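Local coordinates for protein vestitone reductase (Medicago sativa, PDB 2P4H) that catalyses the stereospecific, NADPH-dependent reduction of (3R)-vestitone, the penultimate step in making the defence compound medicarpin, at residues I186-V191 with H223-D228; C249-V254 with F299-T304; V191-C196 with F309-Q314; V182-L187 with G244-C249. One frame throughout, in Å; residues are numbered along the deposited sequence.

Interaction 1: residues I186-V191 with H223-D228; sequences ILPFIV and HMVHVD
P188 and V225 meet at the apolar centre of this contact. P188 CG lies 3.8 Å from V225 CG1, and the two side chains cross at about a right angle. V225 CG1 sits between its own backbone N and carbonyl carbon (chi1 66°), which turns it to the proline ring. I190 lies alongside V225 on the same face of the sheet. Its CG2 branch, anti to the backbone N, reaches V227 CB at 3.6 Å. F12, predicted to help bind NADP(+), touches both I190 and V227. On the other face M224 bends at its sulfur, so that CE rests 3.8 Å from V191 CG2.

Further out, H223 CD2 comes to 3.3 Å from P188 CB. The imidazole is held by ND1, which bonds to P287 O. The backbones of 189-191 and 223-226 pair as parallel strands. F189 N bonds to H223 O, V225 N to F189 O, and V191 N to V225 O at 3.0 Å. At the polar edge, V227 N bonds to V191 O at 2.9 Å from above the carbonyl plane. The same oxygen stands over one face of the H226 ring. H226 is the N-cap of helix 227-239: its ND1 accepts from D228 N at 2.9 Å, in the ring plane. H226 NE2 bonds to D311. With ND1 accepting, NE2 probably carries the proton, and this would fix the imidazole between the helix start and an acidic partner.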
loop_
_atom_site.group_PDB
_atom_site.type_symbol
_atom_site.label_atom_id
_atom_site.label_comp_id
_atom_site.label_asym_id
_atom_site.label_seq_id
_atom_site.Cartn_x
_atom_site.Cartn_y
_atom_site.Cartn_z
ATOM N N ILE A 186 5.800 -4.647 -1.882
ATOM C CA ILE A 186 6.397 -3.350 -2.172
ATOM C C ILE A 186 5.400 -2.624 -3.071
ATOM O O ILE A 186 5.264 -2.936 -4.256
ATOM C CB ILE A 186 7.753 -3.538 -2.869
ATOM C CG1 ILE A 186 8.658 -4.429 -2.001
ATOM C CG2 ILE A 186 8.411 -2.183 -3.104
ATOM C CD1 ILE A 186 9.920 -4.923 -2.705
ATOM N N LEU A 187 4.704 -1.651 -2.490
ATOM C CA LEU A 187 3.658 -0.922 -3.196
ATOM C C LEU A 187 4.029 0.465 -3.689
ATOM O O LEU A 187 4.617 1.264 -2.964
ATOM C CB LEU A 187 2.422 -0.825 -2.294
ATOM C CG LEU A 187 1.875 -2.164 -1.788
ATOM C CD1 LEU A 187 0.789 -1.923 -0.751
ATOM C CD2 LEU A 187 1.329 -2.967 -2.953
ATOM N N PRO A 188 3.676 0.769 -4.945
ATOM C CA PRO A 188 3.941 2.058 -5.590
ATOM C C PRO A 188 2.762 2.985 -5.265
ATOM O O PRO A 188 2.169 2.877 -4.192
ATOM C CB PRO A 188 3.998 1.676 -7.060
ATOM C CG PRO A 188 2.886 0.669 -7.154
ATOM C CD PRO A 188 3.059 -0.177 -5.896
ATOM N N PHE A 189 2.427 3.900 -6.167
ATOM C CA PHE A 189 1.276 4.771 -5.931
ATOM C C PHE A 189 0.036 3.885 -6.056
ATOM O O PHE A 189 -0.202 3.291 -7.112
ATOM C CB PHE A 189 1.210 5.883 -6.981
ATOM C CG PHE A 189 2.138 7.034 -6.716
ATOM C CD1 PHE A 189 1.698 8.150 -6.014
ATOM C CD2 PHE A 189 3.452 7.006 -7.175
ATOM C CE1 PHE A 189 2.554 9.226 -5.772
ATOM C CE2 PHE A 189 4.314 8.075 -6.937
ATOM C CZ PHE A 189 3.864 9.186 -6.235
ATOM N N ILE A 190 -0.736 3.782 -4.977
ATOM C CA ILE A 190 -1.959 2.972 -4.961
ATOM C C ILE A 190 -3.127 3.874 -5.354
ATOM O O ILE A 190 -3.384 4.892 -4.703
ATOM C CB ILE A 190 -2.189 2.386 -3.562
ATOM C CG1 ILE A 190 -0.955 1.582 -3.134
ATOM C CG2 ILE A 190 -3.432 1.505 -3.562
ATOM C CD1 ILE A 190 -0.981 1.176 -1.678
ATOM N N VAL A 191 -3.844 3.488 -6.408
ATOM C CA VAL A 191 -4.931 4.309 -6.936
ATOM C C VAL A 191 -6.186 3.514 -7.300
ATOM O O VAL A 191 -6.101 2.374 -7.747
ATOM C CB VAL A 191 -4.425 5.059 -8.202
ATOM C CG1 VAL A 191 -5.520 5.937 -8.793
ATOM C CG2 VAL A 191 -3.194 5.893 -7.846
ATOM N N HIS A 223 5.222 4.953 -10.717
ATOM C CA HIS A 223 5.011 3.510 -10.651
ATOM C C HIS A 223 3.639 3.462 -9.959
ATOM O O HIS A 223 3.390 4.199 -8.995
ATOM C CB HIS A 223 6.114 2.736 -9.882
ATOM C CG HIS A 223 6.749 3.463 -8.734
ATOM N ND1 HIS A 223 8.114 3.448 -8.535
ATOM C CD2 HIS A 223 6.222 4.100 -7.660
ATOM C CE1 HIS A 223 8.401 4.039 -7.389
ATOM N NE2 HIS A 223 7.270 4.445 -6.838
ATOM N N MET A 224 2.733 2.633 -10.475
ATOM C CA MET A 224 1.364 2.586 -9.959
ATOM C C MET A 224 0.732 1.198 -9.919
ATOM O O MET A 224 1.215 0.263 -10.562
ATOM C CB MET A 224 0.474 3.489 -10.830
ATOM C CG MET A 224 1.075 4.857 -11.168
ATOM S SD MET A 224 0.019 5.858 -12.244
ATOM C CE MET A 224 -1.186 6.418 -11.051
ATOM N N VAL A 225 -0.363 1.088 -9.167
ATOM C CA VAL A 225 -1.125 -0.156 -9.046
ATOM C C VAL A 225 -2.563 0.185 -8.657
ATOM O O VAL A 225 -2.807 1.190 -7.993
ATOM C CB VAL A 225 -0.517 -1.111 -7.972
ATOM C CG1 VAL A 225 -0.652 -0.506 -6.578
ATOM C CG2 VAL A 225 -1.200 -2.473 -8.034
ATOM N N HIS A 226 -3.509 -0.642 -9.093
ATOM C CA HIS A 226 -4.918 -0.439 -8.762
ATOM C C HIS A 226 -5.118 -0.981 -7.345
ATOM O O HIS A 226 -4.685 -2.092 -7.032
ATOM C CB HIS A 226 -5.806 -1.207 -9.748
ATOM C CG HIS A 226 -7.261 -0.862 -9.651
ATOM N ND1 HIS A 226 -8.005 -1.079 -8.512
ATOM C CD2 HIS A 226 -8.107 -0.315 -10.557
ATOM C CE1 HIS A 226 -9.248 -0.680 -8.720
ATOM N NE2 HIS A 226 -9.336 -0.213 -9.952
ATOM N N VAL A 227 -5.771 -0.199 -6.490
ATOM C CA VAL A 227 -5.992 -0.617 -5.112
ATOM C C VAL A 227 -6.677 -1.978 -4.979
ATOM O O VAL A 227 -6.358 -2.743 -4.069
ATOM C CB VAL A 227 -6.801 0.453 -4.323
ATOM C CG1 VAL A 227 -8.229 0.530 -4.832
ATOM C CG2 VAL A 227 -6.773 0.134 -2.833
ATOM N N ASP A 228 -7.608 -2.299 -5.874
ATOM C CA ASP A 228 -8.271 -3.592 -5.753
ATOM C C ASP A 228 -7.343 -4.739 -6.145
ATOM O O ASP A 228 -7.524 -5.871 -5.684
ATOM C CB ASP A 228 -9.566 -3.640 -6.568
ATOM C CG ASP A 228 -10.477 -4.769 -6.124
ATOM O OD1 ASP A 228 -10.741 -4.865 -4.907
ATOM O OD2 ASP A 228 -10.926 -5.563 -6.980
#

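Interaction 2: residues C249-V254 with F299-T304; sequences CSPFIV and FDFKYT
P251 packs on F301 in a CH-pi contact that joins two loop regions. One leads into strand 252-255; the other links helix 292-296 to helix 305-319. P251 CB stands 3.8 Å from the centroid of the F301 ring, only 7° off its normal. P251 CD and CG both approach F301 CE2, with CD at 3.5 Å. The opposite face of the F301 ring is taken by F299 CE2, 3.6 Å above the plane. F301 is thus held between the proline on one face and the edge of the F299 ring on the other.

A sulfur-aromatic contact adds to this. C249 SG lies at the edge of the F301 ring, 5.1 Å from its centroid. The sulfur is anti to its backbone N (chi1 -172°), which carries it to the CE2 and CZ side of the ring. L294 of helix 292-296 touches C249, F299 and F301. A leucine in place of F301 would probably lose the flat faces between P251 and F299, leaving the proline without its CH-pi partner.

No hydrogen bond crosses this contact. The neighbouring loop residues bond instead to helix 227-239: K302 N and Y303 N to D229, and Y303 OH to D228.

Last, the F252 ring meets a carbonyl oxygen with its edge. P251 CG covers one face of this ring, while its far end meets the backbone of 303-304. There F252 CZ lies 3.3 Å from Y303 O, which sits near the ring plane.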
loop_
_atom_site.group_PDB
_atom_site.type_symbol
_atom_site.label_atom_id
_atom_site.label_comp_id
_atom_site.label_asym_id
_atom_site.label_seq_id
_atom_site.Cartn_x
_atom_site.Cartn_y
_atom_site.Cartn_z
ATOM N N CYS A 249 4.567 -5.144 -6.237
ATOM C CA CYS A 249 3.176 -5.230 -6.695
ATOM C C CYS A 249 2.958 -3.886 -7.385
ATOM O O CYS A 249 2.232 -3.013 -6.897
ATOM C CB CYS A 249 2.242 -5.404 -5.501
ATOM S SG CYS A 249 0.539 -5.745 -5.964
ATOM N N SER A 250 3.578 -3.754 -8.551
ATOM C CA SER A 250 3.599 -2.500 -9.299
ATOM C C SER A 250 3.556 -2.800 -10.796
ATOM O O SER A 250 4.570 -2.698 -11.486
ATOM C CB SER A 250 4.910 -1.798 -8.925
ATOM O OG SER A 250 5.051 -0.522 -9.497
ATOM N N PRO A 251 2.371 -3.144 -11.321
ATOM C CA PRO A 251 2.208 -3.472 -12.742
ATOM C C PRO A 251 2.327 -2.341 -13.750
ATOM O O PRO A 251 2.492 -2.593 -14.946
ATOM C CB PRO A 251 0.824 -4.110 -12.781
ATOM C CG PRO A 251 0.076 -3.290 -11.773
ATOM C CD PRO A 251 1.072 -3.201 -10.621
ATOM N N PHE A 252 2.243 -1.100 -13.284
ATOM C CA PHE A 252 2.295 0.034 -14.193
ATOM C C PHE A 252 3.454 0.995 -13.959
ATOM O O PHE A 252 3.857 1.240 -12.821
ATOM C CB PHE A 252 0.996 0.857 -14.102
ATOM C CG PHE A 252 -0.270 0.036 -14.062
ATOM C CD1 PHE A 252 -0.484 -1.005 -14.962
ATOM C CD2 PHE A 252 -1.274 0.347 -13.147
ATOM C CE1 PHE A 252 -1.685 -1.724 -14.951
ATOM C CE2 PHE A 252 -2.475 -0.363 -13.131
ATOM C CZ PHE A 252 -2.680 -1.399 -14.035
ATOM N N ILE A 253 3.989 1.529 -15.052
ATOM C CA ILE A 253 5.029 2.549 -14.991
ATOM C C ILE A 253 4.498 3.558 -16.010
ATOM O O ILE A 253 4.369 3.268 -17.204
ATOM C CB ILE A 253 6.444 1.991 -15.316
ATOM C CG1 ILE A 253 7.475 3.104 -15.123
ATOM C CG2 ILE A 253 6.495 1.376 -16.702
ATOM C CD1 ILE A 253 7.527 3.654 -13.697
ATOM N N VAL A 254 4.157 4.741 -15.505
ATOM C CA VAL A 254 3.499 5.762 -16.306
ATOM C C VAL A 254 4.128 7.142 -16.411
ATOM O O VAL A 254 4.078 7.931 -15.464
ATOM C CB VAL A 254 2.054 5.952 -15.773
ATOM C CG1 VAL A 254 1.242 6.806 -16.729
ATOM C CG2 VAL A 254 1.399 4.587 -15.550
ATOM N N PHE A 299 -0.020 -15.020 -9.682
ATOM C CA PHE A 299 -0.999 -13.955 -9.497
ATOM C C PHE A 299 -1.283 -13.266 -10.827
ATOM O O PHE A 299 -0.381 -13.052 -11.629
ATOM C CB PHE A 299 -0.479 -12.915 -8.501
ATOM C CG PHE A 299 -1.429 -11.770 -8.278
ATOM C CD1 PHE A 299 -2.638 -11.971 -7.616
ATOM C CD2 PHE A 299 -1.129 -10.495 -8.754
ATOM C CE1 PHE A 299 -3.535 -10.916 -7.431
ATOM C CE2 PHE A 299 -2.023 -9.433 -8.572
ATOM C CZ PHE A 299 -3.225 -9.647 -7.909
ATOM N N ASP A 300 -2.544 -12.919 -11.055
ATOM C CA ASP A 300 -2.930 -12.239 -12.286
ATOM C C ASP A 300 -3.600 -10.918 -11.949
ATOM O O ASP A 300 -4.546 -10.882 -11.162
ATOM C CB ASP A 300 -3.903 -13.097 -13.101
ATOM C CG ASP A 300 -3.274 -14.383 -13.598
ATOM O OD1 ASP A 300 -2.911 -15.234 -12.760
ATOM O OD2 ASP A 300 -3.143 -14.543 -14.829
ATOM N N PHE A 301 -3.102 -9.834 -12.535
ATOM C CA PHE A 301 -3.697 -8.527 -12.305
ATOM C C PHE A 301 -5.003 -8.432 -13.081
ATOM O O PHE A 301 -5.092 -8.866 -14.231
ATOM C CB PHE A 301 -2.742 -7.408 -12.722
ATOM C CG PHE A 301 -1.618 -7.195 -11.753
ATOM C CD1 PHE A 301 -0.471 -7.980 -11.809
ATOM C CD2 PHE A 301 -1.739 -6.256 -10.735
ATOM C CE1 PHE A 301 0.539 -7.835 -10.858
ATOM C CE2 PHE A 301 -0.736 -6.102 -9.778
ATOM C CZ PHE A 301 0.403 -6.893 -9.838
ATOM N N LYS A 302 -6.011 -7.855 -12.439
ATOM C CA LYS A 302 -7.340 -7.722 -13.023
ATOM C C LYS A 302 -7.621 -6.391 -13.714
ATOM O O LYS A 302 -8.383 -6.340 -14.684
ATOM C CB LYS A 302 -8.380 -7.947 -11.922
ATOM C CG LYS A 302 -9.825 -7.694 -12.330
ATOM C CD LYS A 302 -10.768 -7.987 -11.174
ATOM C CE LYS A 302 -12.215 -7.690 -11.542
ATOM N NZ LYS A 302 -13.148 -7.999 -10.425
ATOM N N TYR A 303 -6.989 -5.322 -13.243
ATOM C CA TYR A 303 -7.246 -3.992 -13.781
ATOM C C TYR A 303 -6.192 -3.380 -14.690
ATOM O O TYR A 303 -5.001 -3.659 -14.573
ATOM C CB TYR A 303 -7.517 -3.046 -12.614
ATOM C CG TYR A 303 -8.630 -3.529 -11.723
ATOM C CD1 TYR A 303 -9.963 -3.282 -12.049
ATOM C CD2 TYR A 303 -8.360 -4.268 -10.572
ATOM C CE1 TYR A 303 -10.997 -3.756 -11.251
ATOM C CE2 TYR A 303 -9.389 -4.750 -9.766
ATOM C CZ TYR A 303 -10.705 -4.488 -10.112
ATOM O OH TYR A 303 -11.724 -4.951 -9.316
ATOM N N THR A 304 -6.660 -2.525 -15.594
ATOM C CA THR A 304 -5.794 -1.826 -16.527
ATOM C C THR A 304 -5.527 -0.423 -15.991
ATOM O O THR A 304 -6.160 0.019 -15.025
ATOM C CB THR A 304 -6.470 -1.667 -17.898
ATOM O OG1 THR A 304 -7.641 -0.851 -17.750
ATOM C CG2 THR A 304 -6.868 -3.025 -18.464
#

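Interaction 3: residues V191-C196 with F309-Q314; sequences VGRFVC and FDDAIQ
Water 1 joins R193 to D311. It accepts from R193 NH1 at 2.9 Å and donates to D311 OD1 at 3.1 Å. The water lies at the edge of the guanidinium, in its plane. The two charged groups do not touch directly: R193 NH1 and D311 OD1 are 5.6 Å apart, and their planes are turned by 78°. Each has a stronger partner: R193 NH2 forms a salt bridge with E318, further along the same helix, and D311 has H226. The opposite charges probably still attract across the water.

The aliphatic part of R193 also takes part. R193 CG rests 3.4 Å from D311 O and close to D311 CB. The chain then bends at chi3 (60°), bringing the guanidinium alongside the helix, with NH1 near Q314 CB. The Q314 amide is turned to its own helix, where NE2 bonds to D310 OD1 at 3.1 Å from above the carboxylate plane.

The contact sets helix 305-319 against the loop that leaves strand 189-191. This loop leads on to helix 201-206, past F12 of the predicted NADP(+) site in this Rossmann-type reductase. The CA atoms of G192 and A312 are 4.3 Å apart. The glycine is explained by its own backbone, whose angles would press a CB against the carbonyl O of V191. G192 O makes a CH...O contact with A312 CA at 3.3 Å. This buried oxygen has no hydrogen-bond partner in the model. Beside it, the V191 CG1 branch, anti to the backbone N (chi1 -180°), meets A312 CB at 3.6 Å.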
loop_
_atom_site.group_PDB
_atom_site.type_symbol
_atom_site.label_atom_id
_atom_site.label_comp_id
_atom_site.label_asym_id
_atom_site.label_seq_id
_atom_site.Cartn_x
_atom_site.Cartn_y
_atom_site.Cartn_z
ATOM N N VAL A 191 -3.844 3.488 -6.408
ATOM C CA VAL A 191 -4.931 4.309 -6.936
ATOM C C VAL A 191 -6.186 3.514 -7.300
ATOM O O VAL A 191 -6.101 2.374 -7.747
ATOM C CB VAL A 191 -4.425 5.059 -8.202
ATOM C CG1 VAL A 191 -5.520 5.937 -8.793
ATOM C CG2 VAL A 191 -3.194 5.893 -7.846
ATOM N N GLY A 192 -7.351 4.133 -7.109
ATOM C CA GLY A 192 -8.616 3.495 -7.444
ATOM C C GLY A 192 -9.746 4.147 -6.678
ATOM O O GLY A 192 -9.647 5.313 -6.297
ATOM N N ARG A 193 -10.841 3.418 -6.477
ATOM C CA ARG A 193 -11.942 3.963 -5.694
ATOM C C ARG A 193 -11.494 3.857 -4.241
ATOM O O ARG A 193 -10.521 3.168 -3.934
ATOM C CB ARG A 193 -13.222 3.143 -5.876
ATOM C CG ARG A 193 -13.839 3.183 -7.260
ATOM C CD ARG A 193 -15.205 2.504 -7.235
ATOM N NE ARG A 193 -16.106 3.169 -6.298
ATOM C CZ ARG A 193 -16.814 4.261 -6.577
ATOM N NH1 ARG A 193 -16.743 4.820 -7.777
ATOM N NH2 ARG A 193 -17.578 4.807 -5.641
ATOM N N PHE A 194 -12.198 4.542 -3.349
ATOM C CA PHE A 194 -11.872 4.496 -1.930
ATOM C C PHE A 194 -13.122 4.724 -1.095
ATOM O O PHE A 194 -14.082 5.342 -1.560
ATOM C CB PHE A 194 -10.795 5.539 -1.592
ATOM C CG PHE A 194 -11.137 6.946 -2.017
ATOM C CD1 PHE A 194 -11.775 7.825 -1.140
ATOM C CD2 PHE A 194 -10.799 7.400 -3.289
ATOM C CE1 PHE A 194 -12.064 9.134 -1.529
ATOM C CE2 PHE A 194 -11.083 8.704 -3.687
ATOM C CZ PHE A 194 -11.716 9.576 -2.807
ATOM N N VAL A 195 -13.118 4.205 0.128
ATOM C CA VAL A 195 -14.262 4.375 1.018
ATOM C C VAL A 195 -13.916 5.199 2.253
ATOM O O VAL A 195 -14.802 5.544 3.038
ATOM C CB VAL A 195 -14.848 3.012 1.477
ATOM C CG1 VAL A 195 -15.412 2.258 0.279
ATOM C CG2 VAL A 195 -13.783 2.183 2.184
ATOM N N CYS A 196 -12.636 5.518 2.426
ATOM C CA CYS A 196 -12.201 6.313 3.572
ATOM C C CYS A 196 -12.715 7.753 3.475
ATOM O O CYS A 196 -12.993 8.255 2.384
ATOM C CB CYS A 196 -10.673 6.282 3.697
ATOM S SG CYS A 196 -9.780 6.669 2.186
ATOM N N PHE A 309 -7.391 4.802 -13.332
ATOM C CA PHE A 309 -7.691 6.224 -13.389
ATOM C C PHE A 309 -9.192 6.487 -13.367
ATOM O O PHE A 309 -9.641 7.421 -12.705
ATOM C CB PHE A 309 -7.071 6.861 -14.640
ATOM C CG PHE A 309 -5.607 7.181 -14.496
ATOM C CD1 PHE A 309 -5.186 8.188 -13.630
ATOM C CD2 PHE A 309 -4.648 6.466 -15.206
ATOM C CE1 PHE A 309 -3.827 8.478 -13.469
ATOM C CE2 PHE A 309 -3.286 6.746 -15.052
ATOM C CZ PHE A 309 -2.877 7.754 -14.180
ATOM N N ASP A 310 -9.976 5.672 -14.069
ATOM C CA ASP A 310 -11.412 5.910 -14.083
ATOM C C ASP A 310 -12.052 5.690 -12.724
ATOM O O ASP A 310 -12.901 6.478 -12.304
ATOM C CB ASP A 310 -12.121 5.035 -15.117
ATOM C CG ASP A 310 -13.539 5.506 -15.378
ATOM O OD1 ASP A 310 -13.698 6.651 -15.856
ATOM O OD2 ASP A 310 -14.487 4.745 -15.093
ATOM N N ASP A 311 -11.657 4.625 -12.031
ATOM C CA ASP A 311 -12.227 4.358 -10.718
ATOM C C ASP A 311 -11.911 5.499 -9.757
ATOM O O ASP A 311 -12.772 5.929 -8.991
ATOM C CB ASP A 311 -11.714 3.026 -10.155
ATOM C CG ASP A 311 -12.381 1.826 -10.806
ATOM O OD1 ASP A 311 -13.493 1.994 -11.347
ATOM O OD2 ASP A 311 -11.813 0.713 -10.764
ATOM N N ALA A 312 -10.684 6.002 -9.808
ATOM C CA ALA A 312 -10.295 7.103 -8.940
ATOM C C ALA A 312 -11.070 8.376 -9.295
ATOM O O ALA A 312 -11.589 9.065 -8.418
ATOM C CB ALA A 312 -8.792 7.354 -9.054
ATOM N N ILE A 313 -11.152 8.681 -10.585
ATOM C CA ILE A 313 -11.850 9.879 -11.030
ATOM C C ILE A 313 -13.344 9.853 -10.711
ATOM O O ILE A 313 -13.880 10.837 -10.192
ATOM C CB ILE A 313 -11.599 10.110 -12.537
ATOM C CG1 ILE A 313 -10.159 10.602 -12.727
ATOM C CG2 ILE A 313 -12.598 11.112 -13.103
ATOM C CD1 ILE A 313 -9.686 10.622 -14.166
ATOM N N GLN A 314 -14.016 8.739 -10.989
ATOM C CA GLN A 314 -15.445 8.651 -10.694
ATOM C C GLN A 314 -15.694 8.764 -9.190
ATOM O O GLN A 314 -16.658 9.404 -8.757
ATOM C CB GLN A 314 -16.040 7.336 -11.212
ATOM C CG GLN A 314 -15.964 7.138 -12.723
ATOM C CD GLN A 314 -16.389 8.365 -13.513
ATOM O OE1 GLN A 314 -17.315 9.083 -13.126
ATOM N NE2 GLN A 314 -15.724 8.601 -14.637
HETATM O O HOH W 1 -15.830 3.755 -10.360
#

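Interaction 4: residues V182-L187 with G244-C249; sequences VVTLIL and GGRYNC
I186 is the tightly packed part of this strand pair. Its CD1 lies over one face of the R246 guanidinium, 3.5 Å from CZ and offset toward the rim. The same methyl meets N248 OD1 at 3.2 Å. CG1 of I186 stands anti to the carbonyl carbon (chi1 -56°), which sends CD1 between these two polar groups. T184 is on this face too, with OG1 3.5 Å from R246 CG. T184 OG1 and R246 NE share E168 of helix 158-177, the first by a hydrogen bond and the second by a salt bridge. A leucine in place of R246 would probably leave E168 without its salt-bridge mate and uncover the I186 methyl. N248 ND2 is held by N290 O.

The other face is apolar and somewhat less close. V183 CG1 approaches Y247 CD2 at 4.0 Å, and L185 CD2 reaches Y247 CB at 4.1 Å. L187 CD2 comes nearer, 3.6 Å from C249 CB. Helix 227-239 packs over V183, L185 and L187.

The solvent side is at G244, where the chain enters the strand without side chains. A CB on G244 would run into V182 O. G245 N bonds to V182 O at 2.9 Å, in the carbonyl plane. Four more backbone bonds follow, ending with C249 N to I186 O. The segments run parallel, 26° apart, as the sixth and seventh strands of the 3-2-1-4-5-6-7 sheet of this Rossmann-type domain.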
loop_
_atom_site.group_PDB
_atom_site.type_symbol
_atom_site.label_atom_id
_atom_site.label_comp_id
_atom_site.label_asym_id
_atom_site.label_seq_id
_atom_site.Cartn_x
_atom_site.Cartn_y
_atom_site.Cartn_z
ATOM N N VAL A 182 6.228 -14.869 6.420
ATOM C CA VAL A 182 6.048 -13.466 6.087
ATOM C C VAL A 182 6.209 -13.138 4.615
ATOM O O VAL A 182 7.109 -13.635 3.942
ATOM C CB VAL A 182 7.060 -12.585 6.866
ATOM C CG1 VAL A 182 6.996 -11.138 6.376
ATOM C CG2 VAL A 182 6.772 -12.656 8.354
ATOM N N VAL A 183 5.303 -12.300 4.128
ATOM C CA VAL A 183 5.362 -11.800 2.766
ATOM C C VAL A 183 5.284 -10.288 2.910
ATOM O O VAL A 183 4.533 -9.778 3.745
ATOM C CB VAL A 183 4.165 -12.265 1.896
ATOM C CG1 VAL A 183 4.001 -11.341 0.691
ATOM C CG2 VAL A 183 4.393 -13.685 1.424
ATOM N N THR A 184 6.089 -9.575 2.133
ATOM C CA THR A 184 6.033 -8.123 2.150
ATOM C C THR A 184 5.679 -7.703 0.733
ATOM O O THR A 184 6.155 -8.295 -0.240
ATOM C CB THR A 184 7.373 -7.468 2.575
ATOM O OG1 THR A 184 8.401 -7.800 1.636
ATOM C CG2 THR A 184 7.772 -7.934 3.963
ATOM N N LEU A 185 4.812 -6.707 0.617
ATOM C CA LEU A 185 4.403 -6.212 -0.688
ATOM C C LEU A 185 4.951 -4.809 -0.877
ATOM O O LEU A 185 4.626 -3.895 -0.114
ATOM C CB LEU A 185 2.876 -6.200 -0.805
ATOM C CG LEU A 185 2.194 -7.556 -1.021
ATOM C CD1 LEU A 185 0.698 -7.429 -0.788
ATOM C CD2 LEU A 185 2.475 -8.054 -2.433
ATOM N N ILE A 186 5.800 -4.647 -1.882
ATOM C CA ILE A 186 6.397 -3.350 -2.172
ATOM C C ILE A 186 5.400 -2.624 -3.071
ATOM O O ILE A 186 5.264 -2.936 -4.256
ATOM C CB ILE A 186 7.753 -3.538 -2.869
ATOM C CG1 ILE A 186 8.658 -4.429 -2.001
ATOM C CG2 ILE A 186 8.411 -2.183 -3.104
ATOM C CD1 ILE A 186 9.920 -4.923 -2.705
ATOM N N LEU A 187 4.704 -1.651 -2.490
ATOM C CA LEU A 187 3.658 -0.922 -3.196
ATOM C C LEU A 187 4.029 0.465 -3.689
ATOM O O LEU A 187 4.617 1.264 -2.964
ATOM C CB LEU A 187 2.422 -0.825 -2.294
ATOM C CG LEU A 187 1.875 -2.164 -1.788
ATOM C CD1 LEU A 187 0.789 -1.923 -0.751
ATOM C CD2 LEU A 187 1.329 -2.967 -2.953
ATOM N N GLY A 244 7.590 -17.279 0.737
ATOM C CA GLY A 244 7.459 -16.048 1.488
ATOM C C GLY A 244 8.586 -15.143 1.020
ATOM O O GLY A 244 9.450 -15.574 0.255
ATOM N N GLY A 245 8.579 -13.894 1.469
ATOM C CA GLY A 245 9.612 -12.958 1.063
ATOM C C GLY A 245 9.021 -11.690 0.477
ATOM O O GLY A 245 7.836 -11.400 0.681
ATOM N N ARG A 246 9.839 -10.940 -0.258
ATOM C CA ARG A 246 9.403 -9.681 -0.861
ATOM C C ARG A 246 8.788 -9.852 -2.244
ATOM O O ARG A 246 9.254 -10.656 -3.048
ATOM C CB ARG A 246 10.582 -8.721 -1.024
ATOM C CG ARG A 246 11.518 -8.589 0.153
ATOM C CD ARG A 246 12.601 -7.586 -0.201
ATOM N NE ARG A 246 12.143 -6.205 -0.072
ATOM C CZ ARG A 246 12.744 -5.157 -0.628
ATOM N NH1 ARG A 246 13.826 -5.320 -1.382
ATOM N NH2 ARG A 246 12.293 -3.934 -0.391
ATOM N N TYR A 247 7.755 -9.064 -2.523
ATOM C CA TYR A 247 7.104 -9.082 -3.827
ATOM C C TYR A 247 6.713 -7.676 -4.252
ATOM O O TYR A 247 5.951 -7.001 -3.552
ATOM C CB TYR A 247 5.827 -9.930 -3.810
ATOM C CG TYR A 247 6.048 -11.422 -3.762
ATOM C CD1 TYR A 247 6.148 -12.171 -4.934
ATOM C CD2 TYR A 247 6.169 -12.080 -2.543
ATOM C CE1 TYR A 247 6.365 -13.543 -4.890
ATOM C CE2 TYR A 247 6.389 -13.456 -2.484
ATOM C CZ TYR A 247 6.486 -14.177 -3.664
ATOM O OH TYR A 247 6.722 -15.531 -3.613
ATOM N N ASN A 248 7.250 -7.226 -5.381
ATOM C CA ASN A 248 6.854 -5.931 -5.926
ATOM C C ASN A 248 5.416 -6.150 -6.399
ATOM O O ASN A 248 5.084 -7.226 -6.901
ATOM C CB ASN A 248 7.685 -5.557 -7.161
ATOM C CG ASN A 248 9.002 -4.892 -6.822
ATOM O OD1 ASN A 248 9.159 -4.291 -5.760
ATOM N ND2 ASN A 248 9.954 -4.974 -7.747
ATOM N N CYS A 249 4.567 -5.144 -6.237
ATOM C CA CYS A 249 3.176 -5.230 -6.695
ATOM C C CYS A 249 2.958 -3.886 -7.385
ATOM O O CYS A 249 2.232 -3.013 -6.897
ATOM C CB CYS A 249 2.242 -5.404 -5.501
ATOM S SG CYS A 249 0.539 -5.745 -5.964
#

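How the interactions relate
The four contacts lead out of the main parallel sheet. Interaction 4 pairs its last two strands. Interaction 1 starts from strand 182-187 too and continues into the mixed sheet; their centres are about 13 Å apart. Interaction 2, its centre about 8 Å from that of interaction 1, reaches that sheet through strand 252-255. It shares C249 with interaction 4, and interactions 1 and 4 close before it opens. Interaction 3 shares V191 with interaction 1 and uses helix 305-319. Its segments alternate with those of interactions 1 and 4; the centres of interactions 3 and 4 are about 23 Å apart. Side-chain hydrogen bonds tie interaction 1 to interactions 2 and 3. Interaction 1 thus joins the nucleotide-binding sheet to the C-terminal part.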